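Side-chain contacts in ZmpA Glycopeptidase (Clostridium perfringens, PDB 6XSX), which is a glycopeptidase whose M60 metallopeptidase domain, the part in this chain, probably cleaves the protein backbone of glycoproteins: residues P354-Q357 / L358-D362; T364-P367 / R368-E372; N300-P303 / L304-R308; S428-L431 / W432-N435; E404-R408 / H409-V413. One frame throughout, in Å; residues are numbered along the deposited sequence.

Contact 1 of 5, residues P354-Q357 / L358-D362. With EDO (1,2-ethanediol), chain G.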
# COMPACT_ATOMS: atom_id res chain seq x y z
N PRO A 354 -13.25 11.97 -0.40
CA PRO A 354 -13.57 12.57 -1.70
C PRO A 354 -12.76 12.01 -2.87
O PRO A 354 -13.25 11.97 -4.00
CB PRO A 354 -13.26 14.06 -1.49
CG PRO A 354 -12.33 14.10 -0.29
CD PRO A 354 -12.83 12.98 0.59
N LEU A 355 -11.52 11.62 -2.59
CA LEU A 355 -10.60 11.10 -3.59
C LEU A 355 -10.96 9.64 -3.88
O LEU A 355 -10.94 9.21 -5.03
CB LEU A 355 -9.16 11.22 -3.08
CG LEU A 355 -8.64 12.65 -2.93
CD1 LEU A 355 -7.30 12.68 -2.21
CD2 LEU A 355 -8.52 13.34 -4.28
N TRP A 356 -11.28 8.89 -2.83
CA TRP A 356 -11.70 7.51 -2.97
C TRP A 356 -12.96 7.42 -3.84
O TRP A 356 -13.07 6.55 -4.70
CB TRP A 356 -11.88 6.86 -1.60
CG TRP A 356 -12.32 5.42 -1.67
CD1 TRP A 356 -13.45 4.88 -1.14
CD2 TRP A 356 -11.65 4.35 -2.35
NE1 TRP A 356 -13.51 3.54 -1.41
CE2 TRP A 356 -12.43 3.19 -2.17
CE3 TRP A 356 -10.46 4.25 -3.10
CZ2 TRP A 356 -12.06 1.95 -2.70
CZ3 TRP A 356 -10.10 3.03 -3.63
CH2 TRP A 356 -10.89 1.90 -3.43
N GLN A 357 -13.91 8.33 -3.60
CA GLN A 357 -15.16 8.39 -4.35
C GLN A 357 -14.89 8.58 -5.84
O GLN A 357 -15.54 7.94 -6.66
CB GLN A 357 -16.05 9.53 -3.84
CG GLN A 357 -16.62 9.28 -2.46
CD GLN A 357 -17.60 10.35 -2.06
OE1 GLN A 357 -17.33 11.54 -2.19
NE2 GLN A 357 -18.75 9.93 -1.55
N LEU A 358 -13.97 9.49 -6.18
CA LEU A 358 -13.61 9.73 -7.58
C LEU A 358 -13.01 8.47 -8.19
O LEU A 358 -13.20 8.22 -9.37
CB LEU A 358 -12.65 10.92 -7.69
CG LEU A 358 -13.22 12.28 -7.25
CD1 LEU A 358 -12.16 13.37 -7.28
CD2 LEU A 358 -14.43 12.68 -8.08
N GLN A 359 -12.30 7.67 -7.37
CA GLN A 359 -11.66 6.45 -7.82
C GLN A 359 -12.69 5.33 -7.98
O GLN A 359 -12.57 4.49 -8.86
CB GLN A 359 -10.54 6.03 -6.86
CG GLN A 359 -9.85 4.72 -7.22
CD GLN A 359 -9.05 4.78 -8.51
OE1 GLN A 359 -8.72 5.84 -9.01
NE2 GLN A 359 -8.75 3.62 -9.06
N LEU A 360 -13.71 5.33 -7.12
CA LEU A 360 -14.81 4.39 -7.28
C LEU A 360 -15.53 4.69 -8.60
O LEU A 360 -15.92 3.78 -9.33
CB LEU A 360 -15.77 4.52 -6.08
CG LEU A 360 -15.28 3.92 -4.76
CD1 LEU A 360 -16.17 4.41 -3.61
CD2 LEU A 360 -15.31 2.40 -4.80
N TYR A 361 -15.69 5.99 -8.90
CA TYR A 361 -16.42 6.44 -10.08
C TYR A 361 -15.67 6.08 -11.35
O TYR A 361 -16.28 5.64 -12.32
CB TYR A 361 -16.72 7.94 -10.01
CG TYR A 361 -17.30 8.53 -11.27
CD1 TYR A 361 -18.58 8.19 -11.69
CD2 TYR A 361 -16.57 9.40 -12.06
CE1 TYR A 361 -19.12 8.72 -12.85
CE2 TYR A 361 -17.09 9.93 -13.23
CZ TYR A 361 -18.38 9.59 -13.62
OH TYR A 361 -18.90 10.10 -14.77
N ASP A 362 -14.34 6.26 -11.33
CA ASP A 362 -13.50 6.01 -12.49
C ASP A 362 -12.11 5.56 -12.02
O ASP A 362 -11.30 6.36 -11.55
CB ASP A 362 -13.42 7.26 -13.37
CG ASP A 362 -12.69 7.08 -14.70
OD1 ASP A 362 -11.83 6.18 -14.80
OD2 ASP A 362 -12.99 7.85 -15.62
C1 EDO G . -10.25 10.03 -14.63
O1 EDO G . -9.09 9.64 -15.34
C2 EDO G . -11.21 10.77 -15.49
O2 EDO G . -11.27 10.25 -16.80
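With CG of W356 anti to the backbone N (chi1 180°) and CG of L360 anti to its own carbonyl carbon (chi1 -74°), indole and isobutyl group meet one turn apart on the helix. L360 CG sits over one face of the indole, 4.0 Å from the centroid of the five-membered ring and 19° off its normal, a CH-pi contact. The two methyls spread from there: L360 CD1 reaches W356 NE1 at 3.6 Å, while CD2 lies near W356 CZ2 at 3.9 Å. Farther round the indole, Q359 CG approaches W356 CZ3 at 4.0 Å. Beneath the side chains run the helix bonds, L360 N to W356 O measuring 2.8 Å and Y361 N to Q357 O 3.0 Å.

The polar ends work outside the pair. W356 NE1 bonds D436 OD1, and Q359 OE1 takes the backbone N of W366. At the C-terminal end, D362 OD2 accepts a hydrogen bond from O2 of an ethanediol, probably from the crystallisation liquor, at 3.2 Å. Helix 347-361 is buried among other helices of the peptidase domain: W356 packs on helix 301-309, L355 and L358 on helix 365-375, and P354 and Q357 on helix 403-408.

Contact 2 of 5, residues T364-P367 / R368-E372. With EDO (1,2-ethanediol), chain G.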
# COMPACT_ATOMS: atom_id res chain seq x y z
N THR A 364 -9.50 4.94 -13.43
CA THR A 364 -8.33 5.55 -14.04
C THR A 364 -7.89 6.82 -13.30
O THR A 364 -6.89 7.43 -13.66
CB THR A 364 -8.51 5.89 -15.53
OG1 THR A 364 -9.45 6.96 -15.69
CG2 THR A 364 -8.89 4.70 -16.39
N PHE A 365 -8.65 7.23 -12.27
CA PHE A 365 -8.39 8.50 -11.62
C PHE A 365 -7.02 8.50 -10.92
O PHE A 365 -6.20 9.38 -11.18
CB PHE A 365 -9.51 8.88 -10.65
CG PHE A 365 -9.16 10.01 -9.70
CD1 PHE A 365 -8.87 11.28 -10.18
CD2 PHE A 365 -9.13 9.81 -8.33
CE1 PHE A 365 -8.55 12.32 -9.30
CE2 PHE A 365 -8.80 10.84 -7.46
CZ PHE A 365 -8.51 12.09 -7.95
N TRP A 366 -6.80 7.54 -10.02
CA TRP A 366 -5.68 7.65 -9.10
C TRP A 366 -4.33 7.67 -9.83
O TRP A 366 -3.52 8.57 -9.59
CB TRP A 366 -5.73 6.59 -7.98
CG TRP A 366 -4.77 6.92 -6.88
CD1 TRP A 366 -3.67 6.21 -6.49
CD2 TRP A 366 -4.80 8.10 -6.05
NE1 TRP A 366 -3.03 6.85 -5.47
CE2 TRP A 366 -3.69 8.02 -5.18
CE3 TRP A 366 -5.67 9.20 -5.94
CZ2 TRP A 366 -3.43 9.00 -4.22
CZ3 TRP A 366 -5.40 10.17 -5.00
CH2 TRP A 366 -4.29 10.07 -4.16
N PRO A 367 -4.03 6.72 -10.75
CA PRO A 367 -2.75 6.74 -11.46
C PRO A 367 -2.46 8.10 -12.11
O PRO A 367 -1.35 8.63 -11.99
CB PRO A 367 -2.86 5.59 -12.48
CG PRO A 367 -4.34 5.22 -12.49
CD PRO A 367 -4.87 5.58 -11.12
N ARG A 368 -3.50 8.69 -12.72
CA ARG A 368 -3.37 9.97 -13.40
C ARG A 368 -3.16 11.09 -12.38
O ARG A 368 -2.35 11.98 -12.62
CB ARG A 368 -4.56 10.21 -14.33
CG ARG A 368 -4.71 9.17 -15.44
CD ARG A 368 -5.91 9.45 -16.33
NE ARG A 368 -5.73 10.77 -16.93
CZ ARG A 368 -6.69 11.59 -17.37
NH1 ARG A 368 -7.97 11.25 -17.28
NH2 ARG A 368 -6.36 12.76 -17.88
N PHE A 369 -3.89 11.04 -11.26
CA PHE A 369 -3.71 12.02 -10.19
C PHE A 369 -2.28 11.97 -9.66
O PHE A 369 -1.61 13.01 -9.57
CB PHE A 369 -4.78 11.82 -9.11
CG PHE A 369 -4.84 12.85 -8.01
CD1 PHE A 369 -5.59 14.00 -8.13
CD2 PHE A 369 -4.19 12.62 -6.80
CE1 PHE A 369 -5.67 14.92 -7.10
CE2 PHE A 369 -4.26 13.54 -5.77
CZ PHE A 369 -5.01 14.69 -5.92
N GLU A 370 -1.80 10.76 -9.33
CA GLU A 370 -0.43 10.56 -8.87
C GLU A 370 0.58 11.10 -9.89
O GLU A 370 1.57 11.71 -9.50
CB GLU A 370 -0.12 9.09 -8.55
CG GLU A 370 -0.66 8.60 -7.21
CD GLU A 370 -0.46 9.52 -6.01
OE1 GLU A 370 0.23 9.10 -5.06
OE2 GLU A 370 -1.02 10.64 -6.01
N GLN A 371 0.32 10.84 -11.18
CA GLN A 371 1.18 11.30 -12.26
C GLN A 371 1.30 12.83 -12.26
O GLN A 371 2.39 13.36 -12.44
CB GLN A 371 0.72 10.78 -13.62
CG GLN A 371 1.13 9.34 -13.91
CD GLN A 371 0.41 8.80 -15.12
OE1 GLN A 371 -0.56 9.39 -15.58
NE2 GLN A 371 0.89 7.68 -15.64
N GLU A 372 0.18 13.53 -12.03
CA GLU A 372 0.21 14.98 -12.01
C GLU A 372 1.12 15.50 -10.90
O GLU A 372 1.89 16.43 -11.12
CB GLU A 372 -1.18 15.60 -11.85
CG GLU A 372 -2.03 15.45 -13.09
CD GLU A 372 -1.54 16.23 -14.30
OE1 GLU A 372 -1.24 17.42 -14.14
OE2 GLU A 372 -1.44 15.63 -15.38
C1 EDO G . -10.25 10.03 -14.63
O1 EDO G . -9.09 9.64 -15.34
C2 EDO G . -11.21 10.77 -15.49
O2 EDO G . -11.27 10.25 -16.80
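T364 OG1 and R368 NH1 meet through a bound ethanediol, probably from the crystallisation liquor. Its O1 donates to T364 OG1 at 2.7 Å and accepts from R368 NH1 at 2.8 Å, bridging the residue just before the helix and the first turn. The bend at chi3 (59°) in the arginine chain curls the guanidinium back toward the diol. T364 OG1 is also hydrogen-bonded to D362 OD1.

Along the backbone, E370 N reaches W366 O at 2.8 Å in an almost straight bond, with an N-H...O angle of 178°. The same pair of residues packs by side chain: chi1 of E370 (-78°) puts its CG over one face of the indole, 3.8 Å from the centroid of the five-membered ring. The bend at chi2 then carries the carboxylate along the indole, OE2 reaching W366 CZ2 at 3.4 Å.

F365, W366 and F369 make an aromatic cluster. The two phenylalanines point the same way side by side, F369 CB over the face of the F365 ring and F369 CD1 3.5 Å from F365 CZ. On its other flank, F369 CD2 comes to 3.3 Å from W366 CZ3; the F369 ring and the six-membered ring of W366 are only slightly tilted but displaced, with little overlap.

Helix 365-375 thus turns F365 and F369 toward both L355 of helix 347-361 and the alanines A394 and A393 of helix 383-398, while W366 meets Y223 and W224 around the end of helix 206-224.

Contact 3 of 5, residues N300-P303 / L304-R308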
# COMPACT_ATOMS: atom_id res chain seq x y z
N ASN A 300 -3.54 6.21 1.87
CA ASN A 300 -4.62 5.29 2.18
C ASN A 300 -5.28 4.76 0.90
O ASN A 300 -6.03 3.79 0.94
CB ASN A 300 -5.69 5.98 3.02
CG ASN A 300 -5.16 6.41 4.37
OD1 ASN A 300 -4.68 5.58 5.13
ND2 ASN A 300 -5.25 7.69 4.67
N MET A 301 -5.06 5.46 -0.21
CA MET A 301 -5.69 5.05 -1.46
C MET A 301 -5.20 3.65 -1.83
O MET A 301 -5.92 2.90 -2.49
CB MET A 301 -5.38 6.02 -2.60
CG MET A 301 -6.13 7.34 -2.47
SD MET A 301 -7.95 7.18 -2.65
CE MET A 301 -8.07 6.93 -4.42
N LEU A 302 -3.97 3.31 -1.38
CA LEU A 302 -3.39 2.02 -1.74
C LEU A 302 -4.11 0.88 -1.01
O LEU A 302 -4.63 -0.02 -1.67
CB LEU A 302 -1.86 1.99 -1.56
CG LEU A 302 -1.20 0.69 -2.02
CD1 LEU A 302 -1.31 0.51 -3.53
CD2 LEU A 302 0.26 0.61 -1.59
N PRO A 303 -4.15 0.83 0.34
CA PRO A 303 -4.89 -0.25 1.01
C PRO A 303 -6.36 -0.33 0.59
O PRO A 303 -6.89 -1.43 0.45
CB PRO A 303 -4.64 -0.00 2.50
CG PRO A 303 -4.24 1.47 2.59
CD PRO A 303 -3.48 1.72 1.30
N LEU A 304 -7.01 0.83 0.34
CA LEU A 304 -8.40 0.83 -0.10
C LEU A 304 -8.55 0.09 -1.44
O LEU A 304 -9.49 -0.68 -1.60
CB LEU A 304 -8.95 2.25 -0.20
CG LEU A 304 -9.14 3.01 1.11
CD1 LEU A 304 -9.41 4.49 0.86
CD2 LEU A 304 -10.26 2.41 1.95
N HIS A 305 -7.61 0.32 -2.37
CA HIS A 305 -7.63 -0.30 -3.68
C HIS A 305 -7.51 -1.82 -3.56
O HIS A 305 -8.27 -2.55 -4.21
CB HIS A 305 -6.54 0.30 -4.59
CG HIS A 305 -6.32 -0.40 -5.89
ND1 HIS A 305 -7.24 -0.37 -6.92
CD2 HIS A 305 -5.26 -1.10 -6.35
CE1 HIS A 305 -6.75 -1.01 -7.96
NE2 HIS A 305 -5.54 -1.49 -7.63
N PHE A 306 -6.58 -2.26 -2.70
CA PHE A 306 -6.32 -3.67 -2.47
C PHE A 306 -7.54 -4.34 -1.84
O PHE A 306 -7.78 -5.52 -2.09
CB PHE A 306 -4.97 -3.90 -1.77
CG PHE A 306 -3.84 -4.14 -2.74
CD1 PHE A 306 -3.59 -5.40 -3.25
CD2 PHE A 306 -3.04 -3.09 -3.17
CE1 PHE A 306 -2.57 -5.62 -4.17
CE2 PHE A 306 -2.02 -3.30 -4.09
CZ PHE A 306 -1.78 -4.57 -4.57
N GLU A 307 -8.30 -3.58 -1.04
CA GLU A 307 -9.58 -4.04 -0.52
C GLU A 307 -10.57 -4.22 -1.67
O GLU A 307 -11.21 -5.26 -1.79
CB GLU A 307 -10.09 -3.07 0.54
CG GLU A 307 -9.48 -3.35 1.91
CD GLU A 307 -9.76 -2.32 2.99
OE1 GLU A 307 -10.02 -1.14 2.65
OE2 GLU A 307 -9.69 -2.71 4.18
N ARG A 308 -10.67 -3.20 -2.53
CA ARG A 308 -11.65 -3.23 -3.62
C ARG A 308 -11.34 -4.37 -4.60
O ARG A 308 -12.25 -5.08 -5.01
CB ARG A 308 -11.69 -1.90 -4.36
CG ARG A 308 -12.59 -1.91 -5.59
CD ARG A 308 -12.23 -0.76 -6.51
NE ARG A 308 -13.26 -0.50 -7.51
CZ ARG A 308 -13.33 0.57 -8.29
NH1 ARG A 308 -12.41 1.52 -8.23
NH2 ARG A 308 -14.32 0.68 -9.15
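L302 and F306, one turn apart, lie side by side and point the same way, with L302 CD1 3.9 Å from F306 CE2. The leucine reaches the ring because its CG is anti to the backbone N (chi1 -176°). L302 O sits at the edge of the phenyl ring, near its plane, 3.8 Å from F306 CD2, and it also accepts the backbone bond from F306 N at 3.1 Å.

A second side-chain contact is made by L304, whose CG rests 3.2 Å from N300 O. That same carbonyl oxygen takes L304 N at 3.2 Å, and the leucine folds back over that backbone bond. E307 does likewise a turn later: with CG anti to its carbonyl carbon (chi1 -83°), that atom lies 3.5 Å from P303 O, the acceptor for E307 N. P303 itself, with no N-H to give, stands in the first turn, where a helix does not need one.

This is helix 301-309 of the M60 peptidase domain, next to helix 277-286, whose HExxH sequence is consistent with the zinc site of such peptidases, though no metal is bound to it here. N300 touches W277 and H281 of that helix, and F306 touches M280.

Farther out, H305 stacks on Y223 and bonds E219 through NE2. E307 is fixed by N315 N at OE1 and by a salt bridge from R318 at OE2.

Contact 4 of 5, residues S428-L431 / W432-N435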
# COMPACT_ATOMS: atom_id res chain seq x y z
N SER A 428 -22.46 16.01 -14.08
CA SER A 428 -23.91 15.94 -14.11
C SER A 428 -24.39 14.84 -13.17
O SER A 428 -25.58 14.56 -13.12
CB SER A 428 -24.42 15.74 -15.51
OG SER A 428 -23.85 14.58 -16.09
N ASN A 429 -23.44 14.19 -12.48
CA ASN A 429 -23.75 13.18 -11.47
C ASN A 429 -23.34 13.73 -10.11
O ASN A 429 -22.33 14.43 -9.99
CB ASN A 429 -22.94 11.90 -11.67
CG ASN A 429 -23.11 11.26 -13.04
OD1 ASN A 429 -22.46 11.67 -14.00
ND2 ASN A 429 -23.97 10.25 -13.12
N LYS A 430 -24.11 13.36 -9.08
CA LYS A 430 -23.75 13.70 -7.71
C LYS A 430 -22.68 12.74 -7.21
O LYS A 430 -22.96 11.79 -6.48
CB LYS A 430 -25.02 13.76 -6.84
CG LYS A 430 -26.08 14.73 -7.35
CD LYS A 430 -27.18 15.01 -6.32
CE LYS A 430 -28.21 16.01 -6.81
NZ LYS A 430 -29.35 16.09 -5.87
N LEU A 431 -21.44 12.99 -7.63
CA LEU A 431 -20.34 12.07 -7.43
C LEU A 431 -20.11 11.84 -5.93
O LEU A 431 -19.56 10.81 -5.55
CB LEU A 431 -19.08 12.62 -8.11
CG LEU A 431 -19.16 12.83 -9.63
CD1 LEU A 431 -17.87 13.44 -10.13
CD2 LEU A 431 -19.44 11.52 -10.36
N TRP A 432 -20.55 12.79 -5.09
CA TRP A 432 -20.34 12.68 -3.65
C TRP A 432 -21.24 11.61 -3.02
O TRP A 432 -21.14 11.37 -1.82
CB TRP A 432 -20.51 14.03 -2.95
CG TRP A 432 -21.71 14.79 -3.41
CD1 TRP A 432 -22.96 14.78 -2.86
CD2 TRP A 432 -21.79 15.65 -4.56
NE1 TRP A 432 -23.81 15.58 -3.57
CE2 TRP A 432 -23.12 16.14 -4.62
CE3 TRP A 432 -20.88 16.07 -5.54
CZ2 TRP A 432 -23.55 17.02 -5.62
CZ3 TRP A 432 -21.30 16.93 -6.53
CH2 TRP A 432 -22.62 17.40 -6.57
N TYR A 433 -22.10 10.97 -3.82
CA TYR A 433 -22.89 9.86 -3.30
C TYR A 433 -22.16 8.52 -3.51
O TYR A 433 -22.66 7.49 -3.08
CB TYR A 433 -24.29 9.81 -3.92
CG TYR A 433 -25.26 10.90 -3.52
CD1 TYR A 433 -25.11 11.60 -2.33
CD2 TYR A 433 -26.36 11.21 -4.30
CE1 TYR A 433 -25.99 12.61 -1.96
CE2 TYR A 433 -27.25 12.21 -3.95
CZ TYR A 433 -27.07 12.91 -2.77
OH TYR A 433 -27.94 13.90 -2.40
N ALA A 434 -20.99 8.54 -4.17
CA ALA A 434 -20.25 7.30 -4.39
C ALA A 434 -19.95 6.63 -3.05
O ALA A 434 -19.65 7.31 -2.07
CB ALA A 434 -18.96 7.56 -5.14
N ASN A 435 -20.05 5.29 -3.04
CA ASN A 435 -19.74 4.48 -1.87
C ASN A 435 -19.41 3.06 -2.32
O ASN A 435 -19.60 2.71 -3.48
CB ASN A 435 -20.84 4.57 -0.81
CG ASN A 435 -22.12 3.88 -1.22
OD1 ASN A 435 -22.20 2.65 -1.16
ND2 ASN A 435 -23.11 4.64 -1.66
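K430 O accepts Y433 N at 2.9 Å and L431 O accepts A434 N at 3.0 Å, two successive i to i+3 bonds that wind the chain into a short 3-10 turn, with K430 just ahead of it at the centre of an inverse gamma turn.

Two aromatic side chains meet K430. W432 takes the crowded first torsion, CG between the backbone N and the carbonyl carbon (chi1 45°), and this folds the indole back over the preceding backbone. K430 CA then sits over one face of its six-membered ring, 3.9 Å from the centroid and only 9° off the normal, a CH-pi contact; K430 CB adds a touch at 3.8 Å from W432 CE2. Beyond CB the lysine runs straight out beside Y433, pointing the same way, and its CD lies 3.7 Å from Y433 CE2. The parallel course takes both polar ends to one acid: E482 OE2 forms a salt bridge with K430 NZ and a hydrogen bond with Y433 OH.

The turn lies in the link between helix 415-421 and helix 437-440. On one side W432 and L431 pack on H405 of helix 403-408; on another, the Y433 ring stacks with F492 and meets Y516 edge-to-face, both from the C-terminal antiparallel sheet. W432 O and A434 O both accept from Q357 NE2 of helix 347-361. N435 ND2 reaches back to Y433 O at 3.2 Å, while its OD1 caps K437 N.

Contact 5 of 5, residues E404-R408 / H409-V413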
# COMPACT_ATOMS: atom_id res chain seq x y z
N GLU A 404 -17.44 21.89 -6.23
CA GLU A 404 -18.61 21.57 -5.42
C GLU A 404 -18.40 20.24 -4.69
O GLU A 404 -18.69 20.14 -3.49
CB GLU A 404 -19.88 21.59 -6.28
CG GLU A 404 -21.10 21.08 -5.53
CD GLU A 404 -22.40 21.16 -6.29
OE1 GLU A 404 -23.45 20.82 -5.71
OE2 GLU A 404 -22.37 21.57 -7.48
N HIS A 405 -17.90 19.23 -5.41
CA HIS A 405 -17.63 17.91 -4.86
C HIS A 405 -16.81 18.02 -3.57
O HIS A 405 -17.18 17.46 -2.53
CB HIS A 405 -16.92 17.03 -5.92
CG HIS A 405 -16.53 15.67 -5.42
ND1 HIS A 405 -17.44 14.65 -5.26
CD2 HIS A 405 -15.33 15.17 -5.05
CE1 HIS A 405 -16.82 13.58 -4.80
NE2 HIS A 405 -15.52 13.87 -4.67
N PHE A 406 -15.70 18.76 -3.64
CA PHE A 406 -14.80 18.88 -2.51
C PHE A 406 -15.39 19.78 -1.42
O PHE A 406 -15.27 19.47 -0.24
CB PHE A 406 -13.42 19.33 -2.98
CG PHE A 406 -12.57 18.24 -3.59
CD1 PHE A 406 -11.86 17.36 -2.80
CD2 PHE A 406 -12.46 18.12 -4.97
CE1 PHE A 406 -11.07 16.37 -3.37
CE2 PHE A 406 -11.67 17.13 -5.55
CZ PHE A 406 -10.97 16.26 -4.74
N GLU A 407 -16.05 20.88 -1.81
CA GLU A 407 -16.62 21.74 -0.77
C GLU A 407 -17.77 21.03 -0.04
O GLU A 407 -18.02 21.33 1.13
CB GLU A 407 -16.80 23.20 -1.21
CG GLU A 407 -18.06 23.51 -1.97
CD GLU A 407 -18.11 24.91 -2.59
OE1 GLU A 407 -18.69 25.03 -3.69
OE2 GLU A 407 -17.58 25.87 -1.98
N ARG A 408 -18.41 20.04 -0.68
CA ARG A 408 -19.48 19.31 -0.01
C ARG A 408 -18.92 18.42 1.10
O ARG A 408 -19.64 18.06 2.03
CB ARG A 408 -20.33 18.52 -1.00
CG ARG A 408 -21.29 19.39 -1.80
CD ARG A 408 -22.25 18.51 -2.57
NE ARG A 408 -23.29 19.33 -3.17
CZ ARG A 408 -24.51 19.49 -2.67
NH1 ARG A 408 -24.87 18.89 -1.54
NH2 ARG A 408 -25.37 20.27 -3.31
N HIS A 409 -17.63 18.06 1.00
CA HIS A 409 -16.96 17.26 2.02
C HIS A 409 -16.48 18.15 3.17
O HIS A 409 -15.92 17.65 4.15
CB HIS A 409 -15.80 16.48 1.40
CG HIS A 409 -16.24 15.23 0.71
ND1 HIS A 409 -16.29 14.01 1.36
CD2 HIS A 409 -16.66 15.00 -0.56
CE1 HIS A 409 -16.71 13.08 0.51
NE2 HIS A 409 -16.95 13.67 -0.67
N GLY A 410 -16.68 19.47 3.02
CA GLY A 410 -16.40 20.45 4.05
C GLY A 410 -15.04 21.12 3.88
O GLY A 410 -14.56 21.77 4.80
N MET A 411 -14.43 20.95 2.71
CA MET A 411 -13.17 21.62 2.41
C MET A 411 -13.47 23.06 1.99
O MET A 411 -14.51 23.33 1.38
CB MET A 411 -12.43 20.91 1.29
CG MET A 411 -11.12 21.57 0.94
SD MET A 411 -10.48 20.95 -0.62
CE MET A 411 -10.19 19.24 -0.19
N ASP A 412 -12.55 23.98 2.32
CA ASP A 412 -12.71 25.38 1.97
C ASP A 412 -12.04 25.62 0.62
O ASP A 412 -10.82 25.69 0.53
CB ASP A 412 -12.12 26.30 3.04
CG ASP A 412 -12.61 27.73 2.98
OD1 ASP A 412 -12.81 28.26 1.86
OD2 ASP A 412 -12.79 28.32 4.06
N VAL A 413 -12.86 25.74 -0.43
CA VAL A 413 -12.34 25.94 -1.77
C VAL A 413 -12.35 27.44 -2.06
O VAL A 413 -13.39 28.08 -1.90
CB VAL A 413 -13.15 25.13 -2.80
CG1 VAL A 413 -12.69 25.39 -4.22
CG2 VAL A 413 -13.12 23.64 -2.49
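F406 O is gripped by two backbone donors from the residues that follow the helix, H409 N at 3.0 Å and, weakly, M411 N at 3.4 Å. Next to it G410 N bonds E407 O at 3.0 Å.

The side chains of H405 and H409 point the same way, and the edge of the H409 ring turns toward the face of H405 with planes 62° apart. H409 CD2 also lies 3.2 Å from H405 O, which sits at the edge of that ring. Each imidazole has its own outside partner, H405 NE2 on P354 O and H409 NE2 on Q357 OE1, so both are tied to helix 347-361. On another side of the turn, M411 bends at chi3 (-64°) to put CE 3.6 Å from F406 CD1, with its sulfur set obliquely to the phenyl ring in a Met-aromatic contact. V413 CG2 closes on E407 CB at 3.9 Å.

Along the helix, R408 holds E404 OE1 side-on through NE and NH2, the NE bond being 2.9 Å; its NH1 bonds V330 O, and NH2 also forms a salt bridge with D333. G410, with its positive phi of 97°, reverses the chain: the arrangement is a Schellman motif at the C-terminal end of helix 403-408.

In the fold
Along the chain the order is contact 3, contact 1, contact 2, contact 5 and contact 4. Contact 1, on helix 347-361, touches all the others: contact 4 is about 9 Å away between centres, contact 2 about 11 Å, contact 3 about 12 Å and contact 5 about 14 Å. Q359 ties it to W366 in contact 2 and to R308 in contact 3, and Q357 ties it to contacts 4 and 5. Contacts 3 and 5 lie farthest apart, about 23 Å between centres, and do not touch. The set therefore runs from helix 301-309, which packs on the HExxH helix, through helix 347-361, to the turn that packs against the C-terminal sheet, joining these parts of the catalytic module.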